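Local coordinates for protein HpcH/HpaI aldolase (PDB 3QZ6) that belongs to the HpcH/HpaI aldolase family and folds as a closed eight-stranded parallel beta/alpha (TIM) barrel, two copies of which form the assembly, at residues 19-24 with 41-46; 70-75 with 91-96; 217-222 with 233-238. All blocks are in the same frame, centred on the assembly; numbering follows the deposited sequence.

Contact 1 of 3, residues 19-24 with 41-46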
ATOM      1  N   THR A  19      -2.142   7.915  10.745  1.00 20.58           N
ATOM      2  CA  THR A  19      -2.403   8.132   9.335  1.00 17.07           C
ATOM      3  C   THR A  19      -3.741   7.488   8.978  1.00 17.48           C
ATOM      4  O   THR A  19      -4.270   6.680   9.749  1.00 17.66           O
ATOM      5  CB  THR A  19      -1.248   7.570   8.476  1.00 21.73           C
ATOM      6  OG1 THR A  19      -1.247   8.199   7.195  1.00 21.14           O
ATOM      7  CG2 THR A  19      -1.366   6.047   8.314  1.00 20.17           C
HETATM    8  N   MSE A  20      -4.299   7.852   7.825  1.00 18.75           N
HETATM    9  CA  MSE A  20      -5.546   7.252   7.360  1.00 17.50           C
HETATM   10  C   MSE A  20      -5.267   5.934   6.623  1.00 20.73           C
HETATM   11  O   MSE A  20      -4.242   5.801   5.954  1.00 18.61           O
HETATM   12  CB  MSE A  20      -6.278   8.202   6.407  1.00 16.55           C
HETATM   13  CG  MSE A  20      -6.737   9.522   7.030  1.00 18.65           C
HETATM   14 SE   MSE A  20      -8.085   9.210   8.389  0.76 26.50          SE
HETATM   15  CE  MSE A  20      -9.315   8.073   7.346  1.00 16.91           C
ATOM     16  N   LEU A  21      -6.186   4.974   6.741  1.00 15.39           N
ATOM     17  CA  LEU A  21      -6.108   3.730   5.989  1.00 15.59           C
ATOM     18  C   LEU A  21      -7.356   3.603   5.107  1.00 20.04           C
ATOM     19  O   LEU A  21      -8.459   3.431   5.627  1.00 17.37           O
ATOM     20  CB  LEU A  21      -6.024   2.526   6.944  1.00 15.36           C
ATOM     21  CG  LEU A  21      -5.671   1.193   6.266  1.00 20.81           C
ATOM     22  CD1 LEU A  21      -4.171   1.162   5.962  1.00 17.77           C
ATOM     23  CD2 LEU A  21      -6.083  -0.023   7.106  1.00 17.16           C
ATOM     24  N   ASN A  22      -7.185   3.692   3.784  1.00 16.35           N
ATOM     25  CA  ASN A  22      -8.317   3.649   2.856  1.00 15.54           C
ATOM     26  C   ASN A  22      -8.281   2.499   1.863  1.00 18.55           C
ATOM     27  O   ASN A  22      -9.334   2.074   1.365  1.00 18.00           O
ATOM     28  CB  ASN A  22      -8.420   4.958   2.044  1.00 14.80           C
ATOM     29  CG  ASN A  22      -8.902   6.120   2.873  1.00 21.49           C
ATOM     30  OD1 ASN A  22      -8.131   6.718   3.623  1.00 20.33           O
ATOM     31  ND2 ASN A  22     -10.187   6.450   2.750  1.00 19.68           N
ATOM     32  N   LEU A  23      -7.076   2.023   1.545  1.00 13.40           N
ATOM     33  CA  LEU A  23      -6.910   0.999   0.521  1.00 13.77           C
ATOM     34  C   LEU A  23      -6.470  -0.348   1.088  1.00 15.46           C
ATOM     35  O   LEU A  23      -7.147  -1.371   0.918  1.00 17.70           O
ATOM     36  CB  LEU A  23      -5.865   1.456  -0.523  1.00 14.41           C
ATOM     37  CG  LEU A  23      -5.443   0.403  -1.565  1.00 20.86           C
ATOM     38  CD1 LEU A  23      -6.371   0.473  -2.763  1.00 16.77           C
ATOM     39  CD2 LEU A  23      -3.969   0.583  -2.028  1.00 18.12           C
ATOM     40  N   VAL A  24      -5.312  -0.361   1.738  1.00 15.62           N
ATOM     41  CA  VAL A  24      -4.681  -1.627   2.113  1.00 15.40           C
ATOM     42  C   VAL A  24      -5.518  -2.357   3.163  1.00 18.96           C
ATOM     43  O   VAL A  24      -5.985  -1.734   4.128  1.00 14.71           O
ATOM     44  CB  VAL A  24      -3.241  -1.397   2.618  1.00 16.87           C
ATOM     45  CG1 VAL A  24      -2.566  -2.746   2.988  1.00 14.30           C
ATOM     46  CG2 VAL A  24      -2.419  -0.648   1.544  1.00 14.41           C
ATOM     47  N   PHE A  41      -3.654   4.327  13.570  1.00 18.58           N
ATOM     48  CA  PHE A  41      -4.157   4.660  12.251  1.00 20.20           C
ATOM     49  C   PHE A  41      -5.663   4.573  12.283  1.00 19.18           C
ATOM     50  O   PHE A  41      -6.245   3.984  13.197  1.00 17.65           O
ATOM     51  CB  PHE A  41      -3.565   3.754  11.153  1.00 15.51           C
ATOM     52  CG  PHE A  41      -3.872   2.295  11.334  1.00 17.19           C
ATOM     53  CD1 PHE A  41      -5.022   1.741  10.788  1.00 16.06           C
ATOM     54  CD2 PHE A  41      -3.000   1.475  12.041  1.00 21.53           C
ATOM     55  CE1 PHE A  41      -5.299   0.391  10.941  1.00 14.52           C
ATOM     56  CE2 PHE A  41      -3.263   0.129  12.207  1.00 20.47           C
ATOM     57  CZ  PHE A  41      -4.404  -0.426  11.649  1.00 16.81           C
ATOM     58  N   ILE A  42      -6.301   5.182  11.293  1.00 13.65           N
ATOM     59  CA  ILE A  42      -7.747   5.269  11.303  1.00 17.08           C
ATOM     60  C   ILE A  42      -8.290   4.576  10.078  1.00 19.77           C
ATOM     61  O   ILE A  42      -7.979   4.960   8.954  1.00 16.35           O
ATOM     62  CB  ILE A  42      -8.228   6.729  11.320  1.00 18.23           C
ATOM     63  CG1 ILE A  42      -7.523   7.511  12.440  1.00 19.89           C
ATOM     64  CG2 ILE A  42      -9.758   6.786  11.458  1.00 17.15           C
ATOM     65  CD1 ILE A  42      -8.168   8.861  12.740  1.00 21.10           C
ATOM     66  N   VAL A  43      -9.086   3.538  10.298  1.00 17.63           N
ATOM     67  CA  VAL A  43      -9.687   2.821   9.187  1.00 16.68           C
ATOM     68  C   VAL A  43     -10.870   3.639   8.678  1.00 17.07           C
ATOM     69  O   VAL A  43     -11.751   4.009   9.457  1.00 18.42           O
ATOM     70  CB  VAL A  43     -10.162   1.418   9.612  1.00 17.46           C
ATOM     71  CG1 VAL A  43     -10.811   0.695   8.423  1.00 15.75           C
ATOM     72  CG2 VAL A  43      -8.969   0.605  10.167  1.00 15.14           C
ATOM     73  N   ASP A  44     -10.889   3.929   7.381  1.00 16.78           N
ATOM     74  CA  ASP A  44     -11.958   4.751   6.814  1.00 14.85           C
ATOM     75  C   ASP A  44     -13.181   3.923   6.409  1.00 21.21           C
ATOM     76  O   ASP A  44     -13.272   3.474   5.272  1.00 19.97           O
ATOM     77  CB  ASP A  44     -11.452   5.526   5.603  1.00 17.98           C
ATOM     78  CG  ASP A  44     -12.323   6.742   5.289  1.00 28.08           C
ATOM     79  OD1 ASP A  44     -13.448   6.804   5.822  1.00 25.71           O
ATOM     80  OD2 ASP A  44     -11.885   7.624   4.521  1.00 21.66           O
ATOM     81  N   CYS A  45     -14.119   3.716   7.332  1.00 18.93           N
ATOM     82  CA  CYS A  45     -15.347   3.000   6.996  1.00 16.26           C
ATOM     83  C   CYS A  45     -16.430   3.945   6.500  1.00 18.46           C
ATOM     84  O   CYS A  45     -17.533   3.520   6.168  1.00 26.95           O
ATOM     85  CB  CYS A  45     -15.893   2.208   8.193  1.00 17.51           C
ATOM     86  SG  CYS A  45     -15.000   0.682   8.523  1.00 22.28           S
ATOM     87  N   GLU A  46     -16.133   5.230   6.480  1.00 14.39           N
ATOM     88  CA  GLU A  46     -17.076   6.186   5.914  1.00 16.32           C
ATOM     89  C   GLU A  46     -16.976   6.210   4.393  1.00 21.61           C
ATOM     90  O   GLU A  46     -17.989   6.238   3.693  1.00 19.51           O
ATOM     91  CB  GLU A  46     -16.835   7.590   6.479  1.00 19.88           C
ATOM     92  CG  GLU A  46     -17.764   8.642   5.890  1.00 21.68           C
ATOM     93  CD  GLU A  46     -17.544  10.014   6.496  1.00 28.85           C
ATOM     94  OE1 GLU A  46     -16.413  10.287   6.957  1.00 28.63           O
ATOM     95  OE2 GLU A  46     -18.505  10.811   6.522  1.00 24.76           O
TER
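N22 meets D44 at the C-terminal ends of two neighbouring strands, its ND2 giving D44 OD2 a hydrogen bond of 2.7 Å. The donor comes to the anti side of that oxygen, 28° out of the carboxylate plane, and the amide and carboxylate planes stand 79° apart, so the two groups cross instead of lying flat together. D44 can present its carboxylate this way because CG is anti to the backbone N (chi1 -159°). Next to this pair, on the same face as I42, lies the selenomethionine M20, bent at both chi2 and chi3. Its SE rests 3.8 Å from I42 CB, and the bend carries its CE onward to within 3.8 Å of D44 CB. On the other face of the sheet, L21 and F41 lie alongside each other, pointing the same way, with L21 CD2 3.9 Å from F41 CE1.

The backbones set this alternation. I42 N donates to T19 O (3.0 Å), L21 N to I42 O (2.8 Å) and D44 N to L21 O (3.0 Å), as expected for parallel strands in register.

Further out, R72 forms a salt bridge with D44 OD2, so that oxygen has two donors. D238 accepts from the backbone nitrogens of N22, L23 and V24, and T19 OG1 is bonded to W235 O. L21 and F41 face helix 29-35, which links the two strands in a beta-alpha-beta crossover, the repeating unit of the TIM barrel and here its first.

Contact 2 of 3, residues 70-75 with 91-96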
ATOM      1  N   LEU A  70      -8.161   3.065  15.252  1.00 20.08           N
ATOM      2  CA  LEU A  70      -9.416   3.807  15.380  1.00 17.81           C
ATOM      3  C   LEU A  70     -10.212   3.564  14.113  1.00 15.69           C
ATOM      4  O   LEU A  70      -9.644   3.192  13.094  1.00 14.94           O
ATOM      5  CB  LEU A  70      -9.164   5.306  15.543  1.00 15.28           C
ATOM      6  CG  LEU A  70      -8.251   5.722  16.702  1.00 21.11           C
ATOM      7  CD1 LEU A  70      -8.092   7.240  16.712  1.00 21.12           C
ATOM      8  CD2 LEU A  70      -8.809   5.233  18.045  1.00 18.16           C
ATOM      9  N   VAL A  71     -11.519   3.783  14.168  1.00 17.79           N
ATOM     10  CA  VAL A  71     -12.343   3.636  12.978  1.00 17.46           C
ATOM     11  C   VAL A  71     -13.192   4.886  12.754  1.00 18.22           C
ATOM     12  O   VAL A  71     -13.792   5.415  13.683  1.00 17.34           O
ATOM     13  CB  VAL A  71     -13.269   2.415  13.075  1.00 18.90           C
ATOM     14  CG1 VAL A  71     -14.021   2.213  11.743  1.00 14.75           C
ATOM     15  CG2 VAL A  71     -12.467   1.151  13.430  1.00 16.41           C
ATOM     16  N   ARG A  72     -13.231   5.356  11.511  1.00 16.17           N
ATOM     17  CA  ARG A  72     -14.126   6.438  11.127  1.00 17.97           C
ATOM     18  C   ARG A  72     -15.402   5.766  10.630  1.00 19.67           C
ATOM     19  O   ARG A  72     -15.408   5.133   9.575  1.00 19.24           O
ATOM     20  CB  ARG A  72     -13.483   7.259  10.012  1.00 20.09           C
ATOM     21  CG  ARG A  72     -14.338   8.379   9.427  1.00 27.63           C
ATOM     22  CD  ARG A  72     -13.769   8.754   8.054  1.00 35.52           C
ATOM     23  NE  ARG A  72     -13.428  10.157   7.976  1.00 40.47           N
ATOM     24  CZ  ARG A  72     -12.602  10.690   7.084  1.00 44.64           C
ATOM     25  NH1 ARG A  72     -12.003   9.935   6.174  1.00 36.91           N
ATOM     26  NH2 ARG A  72     -12.368  11.993   7.110  1.00 52.84           N
ATOM     27  N   ILE A  73     -16.473   5.869  11.405  1.00 17.85           N
ATOM     28  CA  ILE A  73     -17.699   5.155  11.081  1.00 17.70           C
ATOM     29  C   ILE A  73     -18.663   6.062  10.329  1.00 20.33           C
ATOM     30  O   ILE A  73     -18.651   7.266  10.513  1.00 20.94           O
ATOM     31  CB  ILE A  73     -18.352   4.588  12.343  1.00 19.88           C
ATOM     32  CG1 ILE A  73     -18.604   5.702  13.372  1.00 14.16           C
ATOM     33  CG2 ILE A  73     -17.468   3.462  12.919  1.00 17.88           C
ATOM     34  CD1 ILE A  73     -19.200   5.188  14.690  1.00 21.50           C
ATOM     35  N   PRO A  74     -19.492   5.482   9.458  1.00 18.77           N
ATOM     36  CA  PRO A  74     -20.381   6.303   8.616  1.00 20.13           C
ATOM     37  C   PRO A  74     -21.592   6.877   9.358  1.00 21.16           C
ATOM     38  O   PRO A  74     -22.174   7.869   8.926  1.00 20.87           O
ATOM     39  CB  PRO A  74     -20.844   5.314   7.547  1.00 18.44           C
ATOM     40  CG  PRO A  74     -20.778   3.963   8.238  1.00 16.64           C
ATOM     41  CD  PRO A  74     -19.572   4.045   9.136  1.00 16.55           C
ATOM     42  N   GLN A  75     -21.992   6.241  10.446  1.00 17.12           N
ATOM     43  CA  GLN A  75     -23.131   6.723  11.220  1.00 21.59           C
ATOM     44  C   GLN A  75     -22.995   6.152  12.614  1.00 23.47           C
ATOM     45  O   GLN A  75     -22.316   5.145  12.816  1.00 21.58           O
ATOM     46  CB  GLN A  75     -24.468   6.288  10.598  1.00 24.05           C
ATOM     47  CG  GLN A  75     -24.758   4.795  10.742  1.00 21.31           C
ATOM     48  CD  GLN A  75     -25.804   4.290   9.767  1.00 22.79           C
ATOM     49  OE1 GLN A  75     -26.094   4.936   8.767  1.00 18.45           O
ATOM     50  NE2 GLN A  75     -26.363   3.112  10.045  1.00 23.98           N
ATOM     51  N   GLY A  91     -11.276   3.004  19.524  1.00 18.57           N
ATOM     52  CA  GLY A  91     -12.278   4.053  19.465  1.00 18.07           C
ATOM     53  C   GLY A  91     -12.513   4.591  18.076  1.00 20.02           C
ATOM     54  O   GLY A  91     -12.202   3.929  17.072  1.00 17.89           O
ATOM     55  N   PHE A  92     -13.036   5.812  18.023  1.00 19.26           N
ATOM     56  CA  PHE A  92     -13.654   6.316  16.806  1.00 19.98           C
ATOM     57  C   PHE A  92     -13.312   7.750  16.468  1.00 23.00           C
ATOM     58  O   PHE A  92     -13.073   8.576  17.343  1.00 22.66           O
ATOM     59  CB  PHE A  92     -15.174   6.230  16.953  1.00 19.37           C
ATOM     60  CG  PHE A  92     -15.659   4.861  17.273  1.00 21.13           C
ATOM     61  CD1 PHE A  92     -15.654   3.871  16.301  1.00 17.47           C
ATOM     62  CD2 PHE A  92     -16.101   4.553  18.550  1.00 19.55           C
ATOM     63  CE1 PHE A  92     -16.084   2.587  16.602  1.00 19.17           C
ATOM     64  CE2 PHE A  92     -16.532   3.281  18.861  1.00 18.25           C
ATOM     65  CZ  PHE A  92     -16.532   2.294  17.886  1.00 19.93           C
HETATM   66  N   MSE A  93     -13.320   8.036  15.173  1.00 23.38           N
HETATM   67  CA  MSE A  93     -13.477   9.401  14.719  1.00 24.33           C
HETATM   68  C   MSE A  93     -14.895   9.488  14.176  1.00 24.81           C
HETATM   69  O   MSE A  93     -15.252   8.766  13.241  1.00 21.04           O
HETATM   70  CB  MSE A  93     -12.465   9.740  13.629  1.00 23.05           C
HETATM   71  CG  MSE A  93     -12.619  11.157  13.077  1.00 27.72           C
HETATM   72 SE   MSE A  93     -11.133  11.661  11.883  0.81 52.31          SE
HETATM   73  CE  MSE A  93     -11.499  10.429  10.458  1.00 28.26           C
ATOM     74  N   ILE A  94     -15.712  10.337  14.792  1.00 23.91           N
ATOM     75  CA  ILE A  94     -17.098  10.507  14.380  1.00 21.71           C
ATOM     76  C   ILE A  94     -17.169  11.661  13.380  1.00 23.16           C
ATOM     77  O   ILE A  94     -16.822  12.794  13.711  1.00 25.45           O
ATOM     78  CB  ILE A  94     -18.001  10.844  15.595  1.00 20.30           C
ATOM     79  CG1 ILE A  94     -17.800   9.815  16.718  1.00 17.61           C
ATOM     80  CG2 ILE A  94     -19.468  10.901  15.171  1.00 17.73           C
ATOM     81  CD1 ILE A  94     -18.120   8.383  16.275  1.00 19.40           C
ATOM     82  N   PRO A  95     -17.624  11.385  12.153  1.00 20.93           N
ATOM     83  CA  PRO A  95     -17.544  12.412  11.102  1.00 23.63           C
ATOM     84  C   PRO A  95     -18.694  13.411  11.153  1.00 25.62           C
ATOM     85  O   PRO A  95     -19.775  13.060  11.618  1.00 24.69           O
ATOM     86  CB  PRO A  95     -17.638  11.588   9.812  1.00 23.35           C
ATOM     87  CG  PRO A  95     -18.504  10.404  10.208  1.00 24.57           C
ATOM     88  CD  PRO A  95     -18.110  10.086  11.638  1.00 21.36           C
ATOM     89  N   GLY A  96     -18.452  14.633  10.677  1.00 25.82           N
ATOM     90  CA  GLY A  96     -19.488  15.640  10.547  1.00 27.48           C
ATOM     91  C   GLY A  96     -20.314  15.845  11.805  1.00 29.89           C
ATOM     92  O   GLY A  96     -21.535  15.873  11.745  1.00 25.67           O
TER
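I73, just past strand 68-72, packs against both F92 and I94, and this is the buried apolar side of the contact. I73 CG2 approaches the F92 ring obliquely, 3.9 Å from CD1, while I73 CD1 runs beside I94 CD1 at 3.7 Å. With CG1 set between the backbone N and the carbonyl carbon (chi1 56°), I73 sends one branch to each neighbour. V71 O lies at the edge of the F92 ring, in its plane, and also accepts from M93 N at 3.1 Å; V71 N is in turn bonded to G91 O (3.0 Å).

The contact is more open toward R72 and P95, both partly exposed although locally in close contact. R72 lies alongside the selenomethionine M93, whose CE methyl sits over one face of the guanidinium, 3.2 Å from NE. Salt bridges to D44 and E46 meet its charge, and Q149 accepts from NH2. M93 O is buried without a conventional partner, although R72 CA-H points at it. Beyond, P95 CD abuts I73 O at 3.1 Å.

F92 and I73 face helix 78-87, the connection between these strands, and I94 packs on helix 100-110; strands 40-44 and 145-150 flank the pair in the sheet.

Contact 3 of 3, residues 217-222 with 233-238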
ATOM      1  N   ALA A 217      -1.298  16.207   2.825  1.00 41.59           N
ATOM      2  CA  ALA A 217      -0.145  15.989   1.966  1.00 48.70           C
ATOM      3  C   ALA A 217       1.211  16.261   2.625  1.00 55.24           C
ATOM      4  O   ALA A 217       2.032  15.342   2.751  1.00 58.89           O
ATOM      5  CB  ALA A 217      -0.286  16.798   0.678  1.00 53.73           C
ATOM      6  N   ASP A 218       1.453  17.510   3.027  1.00 45.42           N
ATOM      7  CA  ASP A 218       2.806  17.914   3.430  1.00 49.11           C
ATOM      8  C   ASP A 218       3.044  17.888   4.938  1.00 43.85           C
ATOM      9  O   ASP A 218       2.533  18.727   5.673  1.00 44.02           O
ATOM     10  CB  ASP A 218       3.175  19.281   2.854  1.00 63.05           C
ATOM     11  CG  ASP A 218       4.630  19.660   3.132  1.00 81.04           C
ATOM     12  OD1 ASP A 218       5.436  18.764   3.481  1.00 83.48           O
ATOM     13  OD2 ASP A 218       4.969  20.856   2.993  1.00 87.58           O
ATOM     14  N   ALA A 219       3.848  16.926   5.383  1.00 34.60           N
ATOM     15  CA  ALA A 219       4.076  16.700   6.802  1.00 28.49           C
ATOM     16  C   ALA A 219       4.484  17.982   7.538  1.00 33.35           C
ATOM     17  O   ALA A 219       4.106  18.192   8.693  1.00 28.75           O
ATOM     18  CB  ALA A 219       5.118  15.615   6.999  1.00 23.34           C
ATOM     19  N   ALA A 220       5.249  18.839   6.872  1.00 33.22           N
ATOM     20  CA  ALA A 220       5.708  20.079   7.504  1.00 36.87           C
ATOM     21  C   ALA A 220       4.549  20.984   7.951  1.00 35.55           C
ATOM     22  O   ALA A 220       4.664  21.708   8.940  1.00 31.13           O
ATOM     23  CB  ALA A 220       6.665  20.831   6.580  1.00 33.10           C
ATOM     24  N   LYS A 221       3.429  20.931   7.235  1.00 35.86           N
ATOM     25  CA  LYS A 221       2.274  21.760   7.585  1.00 35.57           C
ATOM     26  C   LYS A 221       1.705  21.402   8.954  1.00 33.60           C
ATOM     27  O   LYS A 221       0.833  22.106   9.467  1.00 30.47           O
ATOM     28  CB  LYS A 221       1.170  21.647   6.533  1.00 41.87           C
ATOM     29  CG  LYS A 221       1.654  21.806   5.104  1.00 57.10           C
ATOM     30  CD  LYS A 221       2.002  23.240   4.780  1.00 65.18           C
ATOM     31  CE  LYS A 221       0.752  24.080   4.587  1.00 69.88           C
ATOM     32  NZ  LYS A 221       1.105  25.514   4.365  1.00 73.65           N
HETATM   33  N   MSE A 222       2.174  20.303   9.543  1.00 28.23           N
HETATM   34  CA  MSE A 222       1.718  19.933  10.879  1.00 29.14           C
HETATM   35  C   MSE A 222       2.287  20.883  11.945  1.00 27.60           C
HETATM   36  O   MSE A 222       1.812  20.912  13.074  1.00 29.98           O
HETATM   37  CB  MSE A 222       2.097  18.486  11.218  1.00 29.69           C
HETATM   38  CG  MSE A 222       1.378  17.953  12.456  1.00 32.55           C
HETATM   39 SE   MSE A 222      -0.493  17.442  12.101  0.69 36.19          SE
HETATM   40  CE  MSE A 222      -0.007  16.016  10.872  1.00 17.37           C
ATOM     41  N   LEU A 233      -2.062  14.033  16.040  1.00 23.79           N
ATOM     42  CA  LEU A 233      -1.565  14.453  14.738  1.00 20.57           C
ATOM     43  C   LEU A 233      -1.863  13.376  13.709  1.00 24.11           C
ATOM     44  O   LEU A 233      -1.404  12.247  13.843  1.00 23.66           O
ATOM     45  CB  LEU A 233      -0.061  14.715  14.811  1.00 23.10           C
ATOM     46  CG  LEU A 233       0.343  15.634  15.969  1.00 27.82           C
ATOM     47  CD1 LEU A 233       1.864  15.743  16.074  1.00 24.76           C
ATOM     48  CD2 LEU A 233      -0.302  17.012  15.816  1.00 23.51           C
ATOM     49  N   LEU A 234      -2.629  13.744  12.684  1.00 19.68           N
ATOM     50  CA  LEU A 234      -3.081  12.811  11.661  1.00 20.07           C
ATOM     51  C   LEU A 234      -2.567  13.268  10.300  1.00 24.91           C
ATOM     52  O   LEU A 234      -2.983  14.305   9.791  1.00 27.00           O
ATOM     53  CB  LEU A 234      -4.611  12.781  11.641  1.00 19.75           C
ATOM     54  CG  LEU A 234      -5.237  11.780  10.668  1.00 22.39           C
ATOM     55  CD1 LEU A 234      -4.805  10.374  11.037  1.00 14.84           C
ATOM     56  CD2 LEU A 234      -6.769  11.890  10.678  1.00 20.99           C
ATOM     57  N   TRP A 235      -1.666  12.494   9.707  1.00 22.96           N
ATOM     58  CA  TRP A 235      -0.994  12.924   8.479  1.00 19.19           C
ATOM     59  C   TRP A 235      -1.195  11.948   7.329  1.00 19.80           C
ATOM     60  O   TRP A 235      -0.867  10.764   7.438  1.00 19.14           O
ATOM     61  CB  TRP A 235       0.510  13.127   8.726  1.00 22.31           C
ATOM     62  CG  TRP A 235       1.290  13.246   7.448  1.00 23.04           C
ATOM     63  CD1 TRP A 235       1.273  14.293   6.570  1.00 22.75           C
ATOM     64  CD2 TRP A 235       2.184  12.275   6.896  1.00 25.16           C
ATOM     65  NE1 TRP A 235       2.097  14.025   5.501  1.00 23.49           N
ATOM     66  CE2 TRP A 235       2.668  12.794   5.681  1.00 22.33           C
ATOM     67  CE3 TRP A 235       2.622  11.017   7.311  1.00 22.87           C
ATOM     68  CZ2 TRP A 235       3.561  12.093   4.878  1.00 22.71           C
ATOM     69  CZ3 TRP A 235       3.513  10.328   6.507  1.00 20.25           C
ATOM     70  CH2 TRP A 235       3.976  10.870   5.316  1.00 20.37           C
ATOM     71  N   SER A 236      -1.748  12.452   6.232  1.00 21.58           N
ATOM     72  CA  SER A 236      -1.814  11.705   4.972  1.00 19.04           C
ATOM     73  C   SER A 236      -2.502  10.342   5.106  1.00 21.16           C
ATOM     74  O   SER A 236      -3.461  10.185   5.873  1.00 23.84           O
ATOM     75  CB  SER A 236      -0.403  11.554   4.376  1.00 21.03           C
ATOM     76  OG  SER A 236      -0.457  11.082   3.038  1.00 24.93           O
ATOM     77  N   GLY A 237      -2.023   9.349   4.363  1.00 16.03           N
ATOM     78  CA  GLY A 237      -2.671   8.044   4.376  1.00 18.50           C
ATOM     79  C   GLY A 237      -2.023   7.090   3.392  1.00 18.69           C
ATOM     80  O   GLY A 237      -1.180   7.505   2.599  1.00 17.48           O
ATOM     81  N   ASP A 238      -2.421   5.821   3.427  1.00 15.31           N
ATOM     82  CA  ASP A 238      -1.791   4.810   2.584  1.00 17.54           C
ATOM     83  C   ASP A 238      -1.932   5.120   1.096  1.00 17.36           C
ATOM     84  O   ASP A 238      -0.982   4.967   0.326  1.00 19.59           O
ATOM     85  CB  ASP A 238      -2.341   3.406   2.897  1.00 13.88           C
ATOM     86  CG  ASP A 238      -3.847   3.301   2.678  1.00 19.64           C
ATOM     87  OD1 ASP A 238      -4.563   4.327   2.805  1.00 18.77           O
ATOM     88  OD2 ASP A 238      -4.321   2.186   2.383  1.00 21.15           O
TER
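Two first torsions bring this contact together: W235 and M222 both carry CG anti to the backbone N (chi1 166° in W235), which directs the indole and the selenomethionine chain at each other's segments. They join the eighth strand of the TIM barrel to the loop that follows strand 210-215, the start of the last beta-alpha-beta crossover.

The indole is held at its rim and on its faces. W235 NE1 donates to A217 O at 3.0 Å, a fairly straight bond at hydrogen (157°), yet the donor stands well above the carbonyl plane, 63° out of it, and so does not use a lone pair. A219 CB lies over one face in a CH-pi contact, 4.0 Å from the centroid of the five-membered ring, while S236 CB packs on the opposite face. A219 N also comes near NE1, but both are donors and no bond results. The loop is itself shaped by a short 3-10 turn, in which K221 N bonds to D218 O (2.8 Å) and M222 N to A219 O (3.0 Å).

The second subunit packs against this part of the barrel: its Y245 stacks on W235 and shares a hydrogen bond with S236 OG, and its I253 packs on L233 and W235. The contact therefore belongs to the dimer interface as well as to the barrel wall.

M222, bent at chi2 and chi3, reaches the foot of the W235 side chain and not its ring. Its SE touches L233 CD2 at 3.7 Å, and its terminal CE ends 3.6 Å from W235 CB.

How the contacts relate
The three contacts follow one another along the chain without interleaving, and all belong to one closed barrel. Contacts 1 and 2, with centres about 10 Å apart, are joined through neighbouring strands 40-44 and 68-72, where V43 O and R72 N are 2.9 Å apart, a probable hydrogen bond. Contact 3 lies about 14 Å from contact 1, centre to centre, yet strands 16-21 and 232-237 are adjacent because the sheet closes on itself: first and last strands meet there. Contacts 2 and 3, about 19 Å apart between centres, do not touch. Contacts 1 and 3 also reach the second subunit, whereas no other chain of the assembly touches contact 2, which places the seam between first and last strands near the dimer interface.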